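Monomethylamine methyltransferase MtmB1 (Methanosarcina barkeri, PDB 1NTH) catalyses the transfer of the methyl group of monomethylamine to the corrinoid cofactor of the protein MtmC, a step of methanogenesis from methylamine. Local coordinates at residues C22-W27 and E235-L240; E229-N234 and M257-P262; A349-I354 and V403-L408. All blocks are in the same frame, centred on the assembly; numbering follows the deposited sequence.

Contact 1 of 3, residues C22-W27 and E235-L240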
ATOM      1  N   CYS A  22       2.452  45.798  18.148  1.00 29.69           N
ATOM      2  CA  CYS A  22       1.276  46.081  18.953  1.00 30.41           C
ATOM      3  C   CYS A  22       1.276  45.191  20.197  1.00 29.56           C
ATOM      4  O   CYS A  22       1.651  44.023  20.119  1.00 30.91           O
ATOM      5  CB  CYS A  22       0.043  45.814  18.074  1.00 33.01           C
ATOM      6  SG  CYS A  22      -1.558  45.716  18.871  1.00 34.89           S
ATOM      7  N   THR A  23       0.885  45.737  21.348  1.00 27.45           N
ATOM      8  CA  THR A  23       0.846  44.932  22.566  1.00 26.12           C
ATOM      9  C   THR A  23      -0.438  44.116  22.526  1.00 24.14           C
ATOM     10  O   THR A  23      -1.382  44.479  21.825  1.00 23.54           O
ATOM     11  CB  THR A  23       0.841  45.798  23.845  1.00 27.15           C
ATOM     12  OG1 THR A  23      -0.410  46.487  23.954  1.00 28.13           O
ATOM     13  CG2 THR A  23       1.977  46.811  23.809  1.00 28.07           C
ATOM     14  N   GLN A  24      -0.482  43.020  23.273  1.00 24.25           N
ATOM     15  CA  GLN A  24      -1.676  42.189  23.270  1.00 25.03           C
ATOM     16  C   GLN A  24      -2.855  42.928  23.897  1.00 25.10           C
ATOM     17  O   GLN A  24      -4.006  42.686  23.538  1.00 23.15           O
ATOM     18  CB  GLN A  24      -1.422  40.859  23.990  1.00 26.81           C
ATOM     19  CG  GLN A  24      -2.509  39.822  23.712  1.00 30.18           C
ATOM     20  CD  GLN A  24      -2.073  38.393  23.996  1.00 32.14           C
ATOM     21  OE1 GLN A  24      -2.845  37.452  23.810  1.00 31.92           O
ATOM     22  NE2 GLN A  24      -0.834  38.224  24.444  1.00 34.58           N
ATOM     23  N   ASP A  25      -2.572  43.834  24.828  1.00 24.14           N
ATOM     24  CA  ASP A  25      -3.640  44.608  25.453  1.00 24.59           C
ATOM     25  C   ASP A  25      -4.218  45.596  24.449  1.00 22.70           C
ATOM     26  O   ASP A  25      -5.425  45.852  24.448  1.00 22.97           O
ATOM     27  CB  ASP A  25      -3.122  45.357  26.685  1.00 27.27           C
ATOM     28  CG  ASP A  25      -3.179  44.517  27.947  1.00 31.20           C
ATOM     29  OD1 ASP A  25      -3.548  43.329  27.856  1.00 32.64           O
ATOM     30  OD2 ASP A  25      -2.857  45.047  29.034  1.00 34.06           O
ATOM     31  N   ASP A  26      -3.362  46.159  23.597  1.00 21.84           N
ATOM     32  CA  ASP A  26      -3.840  47.100  22.587  1.00 23.24           C
ATOM     33  C   ASP A  26      -4.788  46.364  21.652  1.00 22.39           C
ATOM     34  O   ASP A  26      -5.744  46.941  21.137  1.00 21.87           O
ATOM     35  CB  ASP A  26      -2.688  47.675  21.756  1.00 26.44           C
ATOM     36  CG  ASP A  26      -1.847  48.682  22.525  1.00 31.67           C
ATOM     37  OD1 ASP A  26      -2.404  49.436  23.351  1.00 29.02           O
ATOM     38  OD2 ASP A  26      -0.622  48.725  22.278  1.00 34.69           O
ATOM     39  N   TRP A  27      -4.511  45.084  21.434  1.00 21.54           N
ATOM     40  CA  TRP A  27      -5.340  44.277  20.552  1.00 21.03           C
ATOM     41  C   TRP A  27      -6.646  43.864  21.221  1.00 19.81           C
ATOM     42  O   TRP A  27      -7.728  44.120  20.689  1.00 20.68           O
ATOM     43  CB  TRP A  27      -4.565  43.030  20.105  1.00 19.98           C
ATOM     44  CG  TRP A  27      -5.268  42.215  19.049  1.00 18.65           C
ATOM     45  CD1 TRP A  27      -5.950  41.042  19.230  1.00 19.90           C
ATOM     46  CD2 TRP A  27      -5.336  42.508  17.649  1.00 17.72           C
ATOM     47  NE1 TRP A  27      -6.434  40.586  18.022  1.00 17.21           N
ATOM     48  CE2 TRP A  27      -6.070  41.465  17.039  1.00 18.28           C
ATOM     49  CE3 TRP A  27      -4.845  43.549  16.849  1.00 18.54           C
ATOM     50  CZ2 TRP A  27      -6.326  41.436  15.662  1.00 18.27           C
ATOM     51  CZ3 TRP A  27      -5.099  43.521  15.480  1.00 20.20           C
ATOM     52  CH2 TRP A  27      -5.834  42.467  14.901  1.00 20.02           C
ATOM     53  N   GLU A 235      -8.944  37.007  20.327  1.00 20.57           N
ATOM     54  CA  GLU A 235      -9.841  36.825  19.178  1.00 20.79           C
ATOM     55  C   GLU A 235      -9.033  37.327  17.977  1.00 21.38           C
ATOM     56  O   GLU A 235      -8.270  38.289  18.115  1.00 21.57           O
ATOM     57  CB  GLU A 235     -11.103  37.687  19.321  1.00 21.96           C
ATOM     58  CG  GLU A 235     -11.929  37.461  20.584  1.00 22.30           C
ATOM     59  CD  GLU A 235     -12.570  36.086  20.643  1.00 25.52           C
ATOM     60  OE1 GLU A 235     -12.592  35.385  19.605  1.00 24.57           O
ATOM     61  OE2 GLU A 235     -13.063  35.710  21.727  1.00 25.13           O
ATOM     62  N   LEU A 236      -9.215  36.708  16.809  1.00 19.56           N
ATOM     63  CA  LEU A 236      -8.460  37.075  15.598  1.00 18.88           C
ATOM     64  C   LEU A 236      -6.996  37.114  16.004  1.00 19.51           C
ATOM     65  O   LEU A 236      -6.303  38.126  15.856  1.00 18.28           O
ATOM     66  CB  LEU A 236      -8.902  38.440  15.052  1.00 19.71           C
ATOM     67  CG  LEU A 236     -10.146  38.425  14.157  1.00 22.27           C
ATOM     68  CD1 LEU A 236     -11.368  38.043  14.971  1.00 23.05           C
ATOM     69  CD2 LEU A 236     -10.337  39.795  13.519  1.00 22.14           C
ATOM     70  N   LYS A 237      -6.532  35.974  16.499  1.00 18.88           N
ATOM     71  CA  LYS A 237      -5.186  35.851  17.020  1.00 18.45           C
ATOM     72  C   LYS A 237      -4.644  34.443  16.779  1.00 18.54           C
ATOM     73  O   LYS A 237      -5.410  33.485  16.688  1.00 17.72           O
ATOM     74  CB  LYS A 237      -5.255  36.145  18.519  1.00 18.38           C
ATOM     75  CG  LYS A 237      -3.956  36.086  19.285  1.00 20.22           C
ATOM     76  CD  LYS A 237      -4.228  36.275  20.778  1.00 20.73           C
ATOM     77  CE  LYS A 237      -4.923  37.603  21.060  1.00 21.32           C
ATOM     78  NZ  LYS A 237      -5.333  37.727  22.493  1.00 21.06           N
ATOM     79  N   ILE A 238      -3.324  34.323  16.686  1.00 18.75           N
ATOM     80  CA  ILE A 238      -2.701  33.025  16.452  1.00 18.70           C
ATOM     81  C   ILE A 238      -1.256  33.014  16.949  1.00 21.00           C
ATOM     82  O   ILE A 238      -0.633  34.066  17.111  1.00 21.18           O
ATOM     83  CB  ILE A 238      -2.720  32.677  14.937  1.00 18.29           C
ATOM     84  CG1 ILE A 238      -2.493  31.177  14.732  1.00 18.41           C
ATOM     85  CG2 ILE A 238      -1.644  33.455  14.204  1.00 18.91           C
ATOM     86  CD1 ILE A 238      -3.627  30.322  15.247  1.00 18.10           C
ATOM     87  N   ASP A 239      -0.733  31.819  17.197  1.00 19.81           N
ATOM     88  CA  ASP A 239       0.646  31.648  17.646  1.00 20.67           C
ATOM     89  C   ASP A 239       1.418  30.965  16.518  1.00 20.79           C
ATOM     90  O   ASP A 239       0.816  30.327  15.654  1.00 19.27           O
ATOM     91  CB  ASP A 239       0.684  30.791  18.911  1.00 23.46           C
ATOM     92  CG  ASP A 239      -0.056  29.477  18.747  1.00 28.47           C
ATOM     93  OD1 ASP A 239      -1.267  29.499  18.440  1.00 31.44           O
ATOM     94  OD2 ASP A 239       0.575  28.419  18.927  1.00 33.53           O
ATOM     95  N   LEU A 240       2.741  31.095  16.519  1.00 19.81           N
ATOM     96  CA  LEU A 240       3.546  30.489  15.463  1.00 20.65           C
ATOM     97  C   LEU A 240       3.525  28.961  15.442  1.00 20.60           C
ATOM     98  O   LEU A 240       3.714  28.356  14.388  1.00 20.06           O
ATOM     99  CB  LEU A 240       4.991  30.998  15.534  1.00 23.09           C
ATOM    100  CG  LEU A 240       5.143  32.469  15.126  1.00 24.43           C
ATOM    101  CD1 LEU A 240       6.613  32.858  15.132  1.00 26.60           C
ATOM    102  CD2 LEU A 240       4.550  32.685  13.739  1.00 26.28           C
TER

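Contact 2 of 3, residues E229-N234 and M257-P262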
ATOM      1  N   GLU A 229      -6.670  18.929  13.491  1.00 14.37           N
ATOM      2  CA  GLU A 229      -6.978  20.147  14.208  1.00 16.75           C
ATOM      3  C   GLU A 229      -5.891  21.196  14.373  1.00 15.94           C
ATOM      4  O   GLU A 229      -4.751  20.893  14.721  1.00 17.27           O
ATOM      5  CB  GLU A 229      -7.498  19.746  15.585  0.85 17.65           C
ATOM      6  CG  GLU A 229      -7.887  20.878  16.497  0.85 20.61           C
ATOM      7  CD  GLU A 229      -8.246  20.352  17.867  0.85 23.72           C
ATOM      8  OE1 GLU A 229      -7.419  20.492  18.797  0.85 24.97           O
ATOM      9  OE2 GLU A 229      -9.346  19.775  18.003  0.85 23.09           O
ATOM     10  N   VAL A 230      -6.268  22.441  14.102  1.00 16.62           N
ATOM     11  CA  VAL A 230      -5.385  23.584  14.303  1.00 19.35           C
ATOM     12  C   VAL A 230      -6.292  24.596  15.008  1.00 17.85           C
ATOM     13  O   VAL A 230      -7.415  24.844  14.571  1.00 17.11           O
ATOM     14  CB  VAL A 230      -4.833  24.157  12.980  1.00 22.00           C
ATOM     15  CG1 VAL A 230      -5.951  24.631  12.091  1.00 23.79           C
ATOM     16  CG2 VAL A 230      -3.867  25.296  13.292  1.00 25.99           C
ATOM     17  N   SER A 231      -5.812  25.164  16.109  1.00 17.16           N
ATOM     18  CA  SER A 231      -6.630  26.083  16.893  1.00 18.51           C
ATOM     19  C   SER A 231      -6.280  27.562  16.810  1.00 18.28           C
ATOM     20  O   SER A 231      -5.134  27.952  17.027  1.00 19.46           O
ATOM     21  CB  SER A 231      -6.596  25.664  18.364  1.00 19.10           C
ATOM     22  OG  SER A 231      -6.969  24.306  18.526  1.00 24.31           O
ATOM     23  N   GLN A 232      -7.279  28.381  16.497  1.00 18.31           N
ATOM     24  CA  GLN A 232      -7.079  29.826  16.456  1.00 17.12           C
ATOM     25  C   GLN A 232      -7.235  30.292  17.898  1.00 18.22           C
ATOM     26  O   GLN A 232      -7.864  29.612  18.708  1.00 19.36           O
ATOM     27  CB  GLN A 232      -8.146  30.514  15.606  1.00 18.45           C
ATOM     28  CG  GLN A 232      -8.066  30.242  14.114  1.00 18.02           C
ATOM     29  CD  GLN A 232      -8.992  31.153  13.327  1.00 21.29           C
ATOM     30  OE1 GLN A 232      -8.908  32.377  13.438  1.00 22.03           O
ATOM     31  NE2 GLN A 232      -9.878  30.562  12.529  1.00 19.79           N
ATOM     32  N   LEU A 233      -6.673  31.451  18.219  1.00 17.90           N
ATOM     33  CA  LEU A 233      -6.784  31.978  19.575  1.00 19.56           C
ATOM     34  C   LEU A 233      -7.892  33.034  19.646  1.00 20.81           C
ATOM     35  O   LEU A 233      -8.565  33.300  18.651  1.00 22.59           O
ATOM     36  CB  LEU A 233      -5.440  32.562  20.012  1.00 20.09           C
ATOM     37  CG  LEU A 233      -4.261  31.579  19.936  1.00 23.35           C
ATOM     38  CD1 LEU A 233      -3.001  32.246  20.466  1.00 23.83           C
ATOM     39  CD2 LEU A 233      -4.577  30.325  20.742  1.00 24.28           C
ATOM     40  N   ASN A 234      -8.082  33.631  20.819  1.00 20.45           N
ATOM     41  CA  ASN A 234      -9.130  34.642  21.009  1.00 21.14           C
ATOM     42  C   ASN A 234      -8.572  36.053  21.187  1.00 20.60           C
ATOM     43  O   ASN A 234      -7.782  36.271  22.101  1.00 21.90           O
ATOM     44  CB  ASN A 234      -9.964  34.298  22.242  1.00 22.33           C
ATOM     45  CG  ASN A 234     -10.661  32.963  22.117  1.00 23.85           C
ATOM     46  OD1 ASN A 234     -10.021  31.909  22.115  1.00 28.98           O
ATOM     47  ND2 ASN A 234     -11.980  32.998  22.004  1.00 23.98           N
ATOM     48  N   MET A 257      -8.933  20.779   9.845  1.00 14.47           N
ATOM     49  CA  MET A 257     -10.052  21.363  10.571  1.00 14.48           C
ATOM     50  C   MET A 257      -9.509  22.507  11.419  1.00 15.14           C
ATOM     51  O   MET A 257      -8.787  22.282  12.390  1.00 14.69           O
ATOM     52  CB  MET A 257     -10.732  20.344  11.490  1.00 15.14           C
ATOM     53  CG  MET A 257     -11.917  20.950  12.252  0.85 15.61           C
ATOM     54  SD  MET A 257     -12.322  20.101  13.792  0.85 14.88           S
ATOM     55  CE  MET A 257     -11.062  20.799  14.876  0.85 14.85           C
ATOM     56  N   ASP A 258      -9.836  23.731  11.025  1.00 15.44           N
ATOM     57  CA  ASP A 258      -9.421  24.909  11.774  1.00 16.42           C
ATOM     58  C   ASP A 258     -10.546  25.161  12.771  1.00 17.08           C
ATOM     59  O   ASP A 258     -11.718  25.017  12.430  1.00 18.70           O
ATOM     60  CB  ASP A 258      -9.276  26.100  10.825  1.00 18.12           C
ATOM     61  CG  ASP A 258      -9.182  27.428  11.554  1.00 20.96           C
ATOM     62  OD1 ASP A 258      -8.062  27.967  11.680  1.00 23.36           O
ATOM     63  OD2 ASP A 258     -10.236  27.927  12.001  1.00 22.85           O
ATOM     64  N   GLU A 259     -10.206  25.511  14.005  1.00 16.31           N
ATOM     65  CA  GLU A 259     -11.240  25.775  14.994  1.00 17.49           C
ATOM     66  C   GLU A 259     -11.022  27.103  15.704  1.00 17.89           C
ATOM     67  O   GLU A 259      -9.894  27.572  15.830  1.00 17.32           O
ATOM     68  CB  GLU A 259     -11.288  24.659  16.041  1.00 20.11           C
ATOM     69  CG  GLU A 259     -10.068  24.584  16.937  0.85 22.28           C
ATOM     70  CD  GLU A 259     -10.219  23.547  18.031  0.85 27.69           C
ATOM     71  OE1 GLU A 259      -9.332  23.468  18.905  0.85 26.21           O
ATOM     72  OE2 GLU A 259     -11.228  22.810  18.014  0.85 27.87           O
ATOM     73  N   GLN A 260     -12.118  27.713  16.138  1.00 17.70           N
ATOM     74  CA  GLN A 260     -12.052  28.963  16.886  1.00 19.13           C
ATOM     75  C   GLN A 260     -13.290  28.976  17.763  1.00 20.16           C
ATOM     76  O   GLN A 260     -14.381  28.599  17.327  1.00 20.18           O
ATOM     77  CB  GLN A 260     -12.027  30.182  15.959  1.00 20.43           C
ATOM     78  CG  GLN A 260     -11.349  31.409  16.594  1.00 22.58           C
ATOM     79  CD  GLN A 260     -12.302  32.278  17.401  1.00 25.28           C
ATOM     80  OE1 GLN A 260     -11.931  32.825  18.445  1.00 27.07           O
ATOM     81  NE2 GLN A 260     -13.525  32.430  16.911  1.00 23.43           N
ATOM     82  N   MET A 261     -13.111  29.380  19.012  1.00 20.10           N
ATOM     83  CA  MET A 261     -14.210  29.414  19.958  1.00 21.20           C
ATOM     84  C   MET A 261     -14.376  30.824  20.506  1.00 20.32           C
ATOM     85  O   MET A 261     -13.844  31.152  21.566  1.00 20.18           O
ATOM     86  CB  MET A 261     -13.940  28.431  21.096  1.00 23.22           C
ATOM     87  CG  MET A 261     -13.816  26.971  20.645  1.00 27.07           C
ATOM     88  SD  MET A 261     -12.329  26.576  19.667  0.85 30.23           S
ATOM     89  CE  MET A 261     -11.101  26.402  20.978  0.85 33.73           C
ATOM     90  N   PRO A 262     -15.117  31.677  19.782  1.00 20.25           N
ATOM     91  CA  PRO A 262     -15.327  33.057  20.230  1.00 19.74           C
ATOM     92  C   PRO A 262     -16.031  33.103  21.580  1.00 20.20           C
ATOM     93  O   PRO A 262     -16.918  32.299  21.860  1.00 19.84           O
ATOM     94  CB  PRO A 262     -16.150  33.668  19.098  1.00 20.98           C
ATOM     95  CG  PRO A 262     -16.923  32.496  18.568  1.00 22.37           C
ATOM     96  CD  PRO A 262     -15.889  31.392  18.559  1.00 19.65           C
TER
HETATM   97  O   HOH W   1     -10.454  30.182  20.002  1.00 25.65           O

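Contact 3 of 3, residues A349-I354 and V403-L408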
ATOM      1  N   ALA A 349     -27.394  19.713  25.319  1.00 19.31           N
ATOM      2  CA  ALA A 349     -26.837  19.243  24.057  1.00 18.30           C
ATOM      3  C   ALA A 349     -27.912  19.249  22.974  1.00 18.72           C
ATOM      4  O   ALA A 349     -27.629  19.545  21.813  1.00 18.92           O
ATOM      5  CB  ALA A 349     -26.268  17.839  24.227  1.00 18.97           C
ATOM      6  N   SER A 350     -29.143  18.922  23.354  1.00 18.51           N
ATOM      7  CA  SER A 350     -30.246  18.899  22.400  1.00 18.54           C
ATOM      8  C   SER A 350     -30.508  20.287  21.826  1.00 18.28           C
ATOM      9  O   SER A 350     -30.715  20.440  20.622  1.00 18.67           O
ATOM     10  CB  SER A 350     -31.520  18.368  23.065  1.00 17.97           C
ATOM     11  OG  SER A 350     -31.385  17.001  23.401  1.00 20.44           O
ATOM     12  N   ALA A 351     -30.508  21.298  22.688  1.00 18.80           N
ATOM     13  CA  ALA A 351     -30.742  22.660  22.227  1.00 17.97           C
ATOM     14  C   ALA A 351     -29.687  23.038  21.193  1.00 17.63           C
ATOM     15  O   ALA A 351     -30.000  23.671  20.183  1.00 18.46           O
ATOM     16  CB  ALA A 351     -30.697  23.635  23.403  1.00 18.15           C
ATOM     17  N   GLN A 352     -28.440  22.645  21.432  1.00 17.71           N
ATOM     18  CA  GLN A 352     -27.389  22.982  20.484  1.00 16.85           C
ATOM     19  C   GLN A 352     -27.514  22.181  19.193  1.00 17.27           C
ATOM     20  O   GLN A 352     -27.237  22.697  18.113  1.00 17.18           O
ATOM     21  CB  GLN A 352     -26.004  22.768  21.095  1.00 17.55           C
ATOM     22  CG  GLN A 352     -24.915  23.393  20.245  1.00 18.61           C
ATOM     23  CD  GLN A 352     -23.553  23.339  20.889  1.00 19.25           C
ATOM     24  OE1 GLN A 352     -23.433  23.316  22.116  1.00 19.26           O
ATOM     25  NE2 GLN A 352     -22.511  23.341  20.064  1.00 19.56           N
ATOM     26  N   SER A 353     -27.931  20.923  19.300  1.00 17.64           N
ATOM     27  CA  SER A 353     -28.098  20.094  18.111  1.00 17.47           C
ATOM     28  C   SER A 353     -29.210  20.670  17.233  1.00 17.68           C
ATOM     29  O   SER A 353     -29.111  20.675  16.007  1.00 16.17           O
ATOM     30  CB  SER A 353     -28.428  18.654  18.509  1.00 18.64           C
ATOM     31  OG  SER A 353     -28.589  17.837  17.360  1.00 21.09           O
ATOM     32  N   ILE A 354     -30.270  21.167  17.862  1.00 16.81           N
ATOM     33  CA  ILE A 354     -31.369  21.761  17.111  1.00 17.43           C
ATOM     34  C   ILE A 354     -30.852  23.000  16.379  1.00 17.89           C
ATOM     35  O   ILE A 354     -31.081  23.173  15.182  1.00 17.90           O
ATOM     36  CB  ILE A 354     -32.531  22.171  18.049  1.00 18.56           C
ATOM     37  CG1 ILE A 354     -33.199  20.919  18.621  1.00 19.17           C
ATOM     38  CG2 ILE A 354     -33.533  23.046  17.298  1.00 17.53           C
ATOM     39  CD1 ILE A 354     -34.184  21.207  19.751  1.00 21.56           C
ATOM     40  N   VAL A 403     -39.123  28.827  17.778  1.00 23.77           N
ATOM     41  CA  VAL A 403     -40.089  28.729  18.867  1.00 24.53           C
ATOM     42  C   VAL A 403     -39.683  27.614  19.826  1.00 23.92           C
ATOM     43  O   VAL A 403     -39.703  27.793  21.044  1.00 23.67           O
ATOM     44  CB  VAL A 403     -41.509  28.447  18.330  1.00 25.85           C
ATOM     45  CG1 VAL A 403     -42.450  28.109  19.481  1.00 26.86           C
ATOM     46  CG2 VAL A 403     -42.023  29.665  17.574  1.00 25.88           C
ATOM     47  N   ILE A 404     -39.309  26.465  19.275  1.00 23.35           N
ATOM     48  CA  ILE A 404     -38.893  25.332  20.092  1.00 23.17           C
ATOM     49  C   ILE A 404     -37.660  25.673  20.929  1.00 22.63           C
ATOM     50  O   ILE A 404     -37.592  25.340  22.115  1.00 22.51           O
ATOM     51  CB  ILE A 404     -38.582  24.096  19.210  1.00 23.55           C
ATOM     52  CG1 ILE A 404     -39.874  23.577  18.575  1.00 24.54           C
ATOM     53  CG2 ILE A 404     -37.920  23.006  20.044  1.00 25.13           C
ATOM     54  CD1 ILE A 404     -39.677  22.402  17.630  1.00 25.41           C
ATOM     55  N   LEU A 405     -36.690  26.345  20.316  1.00 22.90           N
ATOM     56  CA  LEU A 405     -35.466  26.715  21.023  1.00 22.72           C
ATOM     57  C   LEU A 405     -35.730  27.657  22.187  1.00 23.77           C
ATOM     58  O   LEU A 405     -35.140  27.508  23.259  1.00 23.65           O
ATOM     59  CB  LEU A 405     -34.462  27.349  20.056  1.00 22.59           C
ATOM     60  CG  LEU A 405     -33.753  26.351  19.135  1.00 22.51           C
ATOM     61  CD1 LEU A 405     -32.935  27.099  18.096  1.00 22.13           C
ATOM     62  CD2 LEU A 405     -32.870  25.427  19.969  1.00 21.33           C
ATOM     63  N   ASP A 406     -36.611  28.627  21.983  1.00 24.89           N
ATOM     64  CA  ASP A 406     -36.922  29.569  23.050  1.00 26.11           C
ATOM     65  C   ASP A 406     -37.499  28.830  24.254  1.00 25.64           C
ATOM     66  O   ASP A 406     -37.143  29.116  25.397  1.00 26.39           O
ATOM     67  CB  ASP A 406     -37.913  30.627  22.560  1.00 27.16           C
ATOM     68  CG  ASP A 406     -38.284  31.622  23.644  1.00 30.07           C
ATOM     69  OD1 ASP A 406     -37.367  32.223  24.245  1.00 30.39           O
ATOM     70  OD2 ASP A 406     -39.493  31.802  23.896  1.00 32.94           O
ATOM     71  N   LYS A 407     -38.382  27.870  23.994  1.00 25.39           N
ATOM     72  CA  LYS A 407     -38.998  27.097  25.068  1.00 25.60           C
ATOM     73  C   LYS A 407     -38.009  26.150  25.736  1.00 25.80           C
ATOM     74  O   LYS A 407     -38.014  25.992  26.959  1.00 26.00           O
ATOM     75  CB  LYS A 407     -40.174  26.277  24.532  1.00 27.32           C
ATOM     76  CG  LYS A 407     -41.329  27.097  23.989  1.00 29.93           C
ATOM     77  CD  LYS A 407     -42.432  26.182  23.482  1.00 32.29           C
ATOM     78  CE  LYS A 407     -43.596  26.974  22.909  1.00 35.62           C
ATOM     79  NZ  LYS A 407     -44.660  26.071  22.381  1.00 38.72           N
ATOM     80  N   LEU A 408     -37.165  25.515  24.928  1.00 23.60           N
ATOM     81  CA  LEU A 408     -36.187  24.566  25.445  1.00 22.84           C
ATOM     82  C   LEU A 408     -35.116  25.227  26.300  1.00 21.70           C
ATOM     83  O   LEU A 408     -34.837  24.779  27.412  1.00 22.59           O
ATOM     84  CB  LEU A 408     -35.531  23.805  24.288  1.00 22.57           C
ATOM     85  CG  LEU A 408     -34.434  22.800  24.655  1.00 22.00           C
ATOM     86  CD1 LEU A 408     -34.944  21.803  25.691  1.00 23.23           C
ATOM     87  CD2 LEU A 408     -33.983  22.079  23.392  1.00 22.53           C
TER

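Contact 1 of 3, residues C22-W27 and E235-L240
W27, in the first turn of helix 24-42, faces the loop before strand 237-238, and the nearest CA atoms, of W27 and E235, are 8.8 Å apart. Side chains must therefore bridge the gap. The indole of W27 reaches across edge first. Its NE1 donates to E235 O at 2.9 Å, with an N-H...O angle of 163°. The oxygen lies close to the ring plane, and NE1 meets it almost head-on along the carbonyl bond. The same edge touches L236, with W27 CZ2 4.0 Å from L236 CB. K237 slides past the pyrrole end of the ring, its CE 4.0 Å from W27 CD1. The ring also meets that of Y76.

The contact sets the start of helix 24-42 against strand 237-238, an outermost strand of a mixed sheet within the chain. The helix follows strand 20-21, the other outermost strand. A capping box of T23 and D26 begins the helix: D26 N donates to T23 OG1 at 3.0 Å, and T23 N returns a weak bond to D26 OD2.

Q24 is the second bridge. Its chain is extended and crosses K237 at about a right angle. The K237 chain turns about its CG-CD bond (chi3 -59°), which carries NZ up to the amide. NZ donates to Q24 OE1 at 2.8 Å, in the carbonyl plane and on a lone pair. K237 NZ also forms a salt bridge with D28 OD1 and a hydrogen bond to N234 O. This buried lysine is thus gripped by three oxygens. The carboxylate of E235 turns the other way, where OE2 accepts from I263 N.

Contact 2 of 3, residues E229-N234 and M257-P262
E229-S231 and M257-E259 pair as neighbouring parallel strands of the TIM barrel. The chain between them passes through short strand 237-238 and helix 240-251, a beta-alpha-beta crossover. The short strand axes lie 4.8 Å apart at 25°.

Backbone bonds set the register. V230 N donates to M257 O, and E259 N donates to V230 O. Q232 N then donates to E259 O at 2.8 Å, nearly straight at 171°.

Carboxylates crowd the face that carries E229, S231 and E259. E229 and E259 each have two conformers, so the finer detail here is doubtful. In the conformers given, their carboxylates stack, and E229 OE2 is hydrogen-bonded to NZ of the pyrrolysine at position 202. This face thus lines the site of that residue. S231 OG lies against E259 OE1. M257 CE lies 3.6 Å from E229 CG; M257 too has a second conformer.

On the face of V230 and D258, the side chain of Q232 crosses that of D258 at about a right angle. Q232 CG stands anti to the carbonyl carbon (chi1 -69°) and the chain runs out extended, which brings NE2 to D258. NE2 donates to D258 OD2 at 2.7 Å, on the syn side. D258 OD2 is also hydrogen-bonded to H294 ND1, and D258 OD1 to S289 OG. The amide of Q232 is fixed by T281 O and N284 ND2 as well. V230 CG1 packs over D258 CA, and V230 also touches S289.

Past the strands, N234 ND2 donates to M261 O at 2.7 Å, from above the carbonyl plane. One water lies 3.0 Å from Q232 O and 2.8 Å from N234 OD1, and accepts from M261 N at 2.9 Å.

Contact 3 of 3, residues A349-I354 and V403-L408
A351 and I354 of helix 343-359 pack against L405 and L408 of helix 398-410. The two helices run antiparallel. Their short axes are 10.2 Å apart, with 162° between their directions, and the closest CA atoms are those of A351 and L405.

The tight part lies round A351. L408 has CG anti to its own backbone N (chi1 178°), which sends CD2 out across the gap and over the A351 backbone. There L408 CD2 meets A351 CA at 3.5 Å, closer than usual van der Waals contact, and A351 CB at 3.6 Å. The small alanine side chain permits this approach. L405 places its CD2 beside the same turn, 3.4 Å from A351 O. That oxygen also accepts from T355 OG1.

I354 serves the next turn with two branches. Its CG2 lies 3.6 Å from L405 CD2 as the two side chains slide past each other. Its CD1 reaches 3.7 Å from L408 CD2. I354 CD1 lies 4.2 Å from I404 CG2, a looser contact. Replacing I354 by an alanine would probably open a gap between L405 and L408 and let both leucine ends turn more freely.

The far side of helix 398-410 is the solvent side. V403 and K407 are exposed there, and the partly exposed D406 makes a salt bridge to R309. On helix 343-359, Q352 is buried and points away from the contact, hydrogen-bonded to T306 OG1 and to Q333 O of strand 330-333. Helix 343-359 lies between strands 330-333 and 363-366 in the chain, consistent with a barrel helix, and helix 398-410 probably packs on its outer side. Helix 438-454 adds L451 and L454 against L408.

No hydrogen bond crosses the contact. Cohesion here therefore rests on the fit of methyl groups and the burial of apolar surface.

In the fold
Contacts 1 and 2 adjoin, their centres 14 Å apart. Residues 229-240 run through both, leaving barrel strand 227-231 to form strand 237-238, and I238 CD1 touches the backbone of S231 and Q232. Contacts 1 and 3 are buried; contact 2 is partly buried although nearest the chain centre. Contact 2 is strand pairing and polar groups near the pyrrolysine site. Contact 1 is further out, where a helix start is tied to a sheet edge by an indole and a lysine. Contact 3 stands apart, its nearest atoms about 9 Å from contact 2 and about 16 Å from contact 1. It lies in the outer helices and is apolar where the others are largely polar.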